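Local coordinates for protein ApRick protease (Rickettsia conorii, PDB 5C9B) that probably acts as a membrane-bound aspartic endopeptidase, of which this chain is the retropepsin-like protease domain, at residues Val30-Met35 / Lys47-Lys52. Residues are numbered along the deposited sequence; the frame is centred on the assembly and turned at random.
Sequences VKIKFM and KEDAQK
In this retropepsin-like aspartic protease domain, the strand Val30-Met35 and the short helix Lys47-Lys52 meet where Ile32 packs against Asp49 and the aliphatic chain of Lys52. The chain runs from the strand through the Asp-Thr-Gly motif and then strand 43-45 to the helix, and the two segments run nearly antiparallel, at 168°, with axes 9.9 Å apart. Ile32 touches with both of its branch ends. Its CG2, set anti to the backbone N, lies 3.5 Å from Asp49 OD2 and also reaches one face of the Phe34 ring, 3.7 Å above its plane and offset toward the rim. CD1 points across to Lys52, where it lies 4.1 Å from CD. Val30 adds a looser contact at the C-terminal end of the helix, and its side chain also touches Leu53.

No direct hydrogen bond joins strand and helix. Asp49, buried, sends its carboxylate toward the strand, with CG anti to its own carbonyl carbon (chi1 -74°). OD2 is hydrogen-bonded to Ser104 OG, which ties the helix to strand 104-106, the parallel neighbour of strand 30-36. The Asp49 backbone N is bonded to Thr46 OG1, just before the helix. A water between the segments approaches Asp49 OD2 too closely for that side of a bridge to be trusted, so the link is doubtful, but it donates to Lys33 O, with its oxygen 2.7 Å from Lys33 O.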
ATOM      1  N   VAL B  30       0.318   4.382 -28.995  1.00 46.09           N
ATOM      2  CA  VAL B  30       0.344   5.764 -29.453  1.00 43.69           C
ATOM      3  C   VAL B  30      -0.197   6.713 -28.410  1.00 48.54           C
ATOM      4  O   VAL B  30      -1.153   6.400 -27.713  1.00 50.86           O
ATOM      5  CB  VAL B  30      -0.246   5.962 -30.893  1.00 52.18           C
ATOM      6  CG1 VAL B  30      -0.596   4.667 -31.545  1.00 42.07           C
ATOM      7  CG2 VAL B  30      -1.389   6.911 -30.947  1.00 56.85           C
ATOM      8  N   LYS B  31       0.466   7.853 -28.284  1.00 48.22           N
ATOM      9  CA  LYS B  31       0.118   8.855 -27.286  1.00 48.76           C
ATOM     10  C   LYS B  31      -1.201   9.454 -27.713  1.00 46.62           C
ATOM     11  O   LYS B  31      -1.372   9.849 -28.875  1.00 42.06           O
ATOM     12  CB  LYS B  31       1.194   9.947 -27.253  1.00 69.20           C
ATOM     13  CG  LYS B  31       0.825  11.226 -26.495  1.00 90.14           C
ATOM     14  CD  LYS B  31       1.867  11.620 -25.460  1.00 90.93           C
ATOM     15  CE  LYS B  31       1.887  10.596 -24.327  1.00108.35           C
ATOM     16  NZ  LYS B  31       2.550  11.086 -23.083  1.00 93.16           N
ATOM     17  N   ILE B  32      -2.168   9.469 -26.813  1.00 45.53           N
ATOM     18  CA  ILE B  32      -3.441  10.127 -27.117  1.00 41.44           C
ATOM     19  C   ILE B  32      -3.700  11.066 -25.977  1.00 36.69           C
ATOM     20  O   ILE B  32      -3.373  10.733 -24.850  1.00 42.67           O
ATOM     21  CB  ILE B  32      -4.611   9.123 -27.207  1.00 46.43           C
ATOM     22  CG1 ILE B  32      -4.318   8.009 -28.221  1.00 45.34           C
ATOM     23  CG2 ILE B  32      -5.932   9.844 -27.548  1.00 57.83           C
ATOM     24  CD1 ILE B  32      -4.329   8.421 -29.677  1.00 57.12           C
ATOM     25  N   LYS B  33      -4.318  12.220 -26.244  1.00 50.71           N
ATOM     26  CA  LYS B  33      -4.628  13.202 -25.190  1.00 46.59           C
ATOM     27  C   LYS B  33      -6.106  13.045 -24.820  1.00 51.26           C
ATOM     28  O   LYS B  33      -6.965  12.961 -25.688  1.00 42.97           O
ATOM     29  CB  LYS B  33      -4.370  14.618 -25.700  1.00 70.90           C
ATOM     30  CG  LYS B  33      -2.925  15.020 -25.964  1.00 81.61           C
ATOM     31  CD  LYS B  33      -2.898  16.397 -26.638  1.00112.81           C
ATOM     32  CE  LYS B  33      -1.866  17.372 -26.064  1.00132.66           C
ATOM     33  NZ  LYS B  33      -1.847  17.528 -24.575  1.00132.74           N
ATOM     34  N   PHE B  34      -6.414  13.017 -23.537  1.00 43.25           N
ATOM     35  CA  PHE B  34      -7.779  12.923 -23.134  1.00 39.20           C
ATOM     36  C   PHE B  34      -8.200  14.048 -22.227  1.00 45.69           C
ATOM     37  O   PHE B  34      -7.389  14.591 -21.450  1.00 43.66           O
ATOM     38  CB  PHE B  34      -7.990  11.621 -22.361  1.00 40.20           C
ATOM     39  CG  PHE B  34      -7.908  10.397 -23.213  1.00 39.93           C
ATOM     40  CD1 PHE B  34      -8.984   9.966 -23.935  1.00 40.71           C
ATOM     41  CD2 PHE B  34      -6.769   9.668 -23.267  1.00 43.32           C
ATOM     42  CE1 PHE B  34      -8.904   8.848 -24.733  1.00 38.75           C
ATOM     43  CE2 PHE B  34      -6.700   8.515 -24.030  1.00 51.76           C
ATOM     44  CZ  PHE B  34      -7.768   8.103 -24.748  1.00 39.63           C
HETATM   45  N   MSE B  35      -9.497  14.332 -22.257  1.00 39.91           N
HETATM   46  CA  MSE B  35     -10.093  15.124 -21.233  1.00 41.15           C
HETATM   47  C   MSE B  35     -10.932  14.177 -20.431  1.00 45.87           C
HETATM   48  O   MSE B  35     -11.615  13.377 -20.984  1.00 45.57           O
HETATM   49  CB  MSE B  35     -10.922  16.188 -21.918  1.00 39.43           C
HETATM   50  CG  MSE B  35     -11.409  17.190 -20.894  1.00 50.79           C
HETATM   51 SE   MSE B  35     -12.318  18.736 -21.735  1.00 59.82          SE
HETATM   52  CE  MSE B  35     -13.932  17.874 -22.460  1.00 72.15           C
ATOM     53  N   LYS B  47     -12.692  10.889 -34.355  1.00 54.61           N
ATOM     54  CA  LYS B  47     -12.393  10.158 -35.579  1.00 58.56           C
ATOM     55  C   LYS B  47     -10.896  10.237 -35.912  1.00 55.34           C
ATOM     56  O   LYS B  47     -10.287   9.253 -36.348  1.00 60.51           O
ATOM     57  CB  LYS B  47     -13.281  10.659 -36.726  1.00 64.33           C
ATOM     58  CG  LYS B  47     -14.774  10.379 -36.485  1.00113.79           C
ATOM     59  CD  LYS B  47     -15.625  10.295 -37.756  1.00124.95           C
ATOM     60  CE  LYS B  47     -15.839  11.661 -38.386  1.00141.55           C
ATOM     61  NZ  LYS B  47     -16.726  12.529 -37.565  1.00118.80           N
ATOM     62  N   GLU B  48     -10.300  11.384 -35.634  1.00 49.00           N
ATOM     63  CA  GLU B  48      -8.890  11.583 -35.871  1.00 49.53           C
ATOM     64  C   GLU B  48      -8.031  10.661 -34.986  1.00 51.67           C
ATOM     65  O   GLU B  48      -7.062  10.099 -35.467  1.00 55.62           O
ATOM     66  CB  GLU B  48      -8.529  13.048 -35.639  1.00 58.14           C
ATOM     67  CG  GLU B  48      -7.033  13.372 -35.639  1.00 89.02           C
ATOM     68  CD  GLU B  48      -6.629  14.220 -34.434  1.00144.84           C
ATOM     69  OE1 GLU B  48      -6.236  15.398 -34.637  1.00105.88           O
ATOM     70  OE2 GLU B  48      -6.729  13.713 -33.283  1.00114.01           O
ATOM     71  N   ASP B  49      -8.392  10.483 -33.718  1.00 49.91           N
ATOM     72  CA  ASP B  49      -7.617   9.583 -32.823  1.00 47.71           C
ATOM     73  C   ASP B  49      -7.823   8.102 -33.188  1.00 42.44           C
ATOM     74  O   ASP B  49      -6.914   7.301 -33.086  1.00 48.79           O
ATOM     75  CB  ASP B  49      -7.933   9.811 -31.343  1.00 44.95           C
ATOM     76  CG  ASP B  49      -7.329  11.123 -30.761  1.00 71.21           C
ATOM     77  OD1 ASP B  49      -6.254  11.590 -31.275  1.00 66.36           O
ATOM     78  OD2 ASP B  49      -7.943  11.662 -29.752  1.00 57.89           O
ATOM     79  N   ALA B  50      -9.006   7.759 -33.659  1.00 41.33           N
ATOM     80  CA  ALA B  50      -9.273   6.436 -34.204  1.00 44.14           C
ATOM     81  C   ALA B  50      -8.342   6.141 -35.382  1.00 46.98           C
ATOM     82  O   ALA B  50      -7.703   5.123 -35.414  1.00 55.98           O
ATOM     83  CB  ALA B  50     -10.734   6.317 -34.648  1.00 36.95           C
ATOM     84  N   GLN B  51      -8.279   7.015 -36.370  1.00 50.15           N
ATOM     85  CA  GLN B  51      -7.372   6.763 -37.491  1.00 54.88           C
ATOM     86  C   GLN B  51      -5.912   6.745 -37.063  1.00 49.62           C
ATOM     87  O   GLN B  51      -5.118   6.015 -37.589  1.00 64.18           O
ATOM     88  CB  GLN B  51      -7.521   7.820 -38.538  1.00 51.07           C
ATOM     89  CG  GLN B  51      -8.820   7.728 -39.294  1.00 77.94           C
ATOM     90  CD  GLN B  51      -8.872   8.769 -40.390  1.00 98.57           C
ATOM     91  OE1 GLN B  51      -8.520   8.511 -41.553  1.00108.94           O
ATOM     92  NE2 GLN B  51      -9.259   9.969 -40.012  1.00 80.62           N
ATOM     93  N   LYS B  52      -5.555   7.580 -36.124  1.00 51.45           N
ATOM     94  CA  LYS B  52      -4.193   7.594 -35.632  1.00 56.93           C
ATOM     95  C   LYS B  52      -3.894   6.194 -35.083  1.00 55.37           C
ATOM     96  O   LYS B  52      -2.784   5.800 -35.121  1.00 53.69           O
ATOM     97  CB  LYS B  52      -4.095   8.555 -34.470  1.00 57.50           C
ATOM     98  CG  LYS B  52      -3.011   9.585 -34.453  1.00 58.03           C
ATOM     99  CD  LYS B  52      -3.171  10.310 -33.112  1.00 70.02           C
ATOM    100  CE  LYS B  52      -2.390  11.593 -32.992  1.00 71.22           C
ATOM    101  NZ  LYS B  52      -1.041  11.265 -32.427  1.00 83.84           N
TER
HETATM  102  O   HOH W   1      -7.814  13.506 -28.220  1.00 45.30           O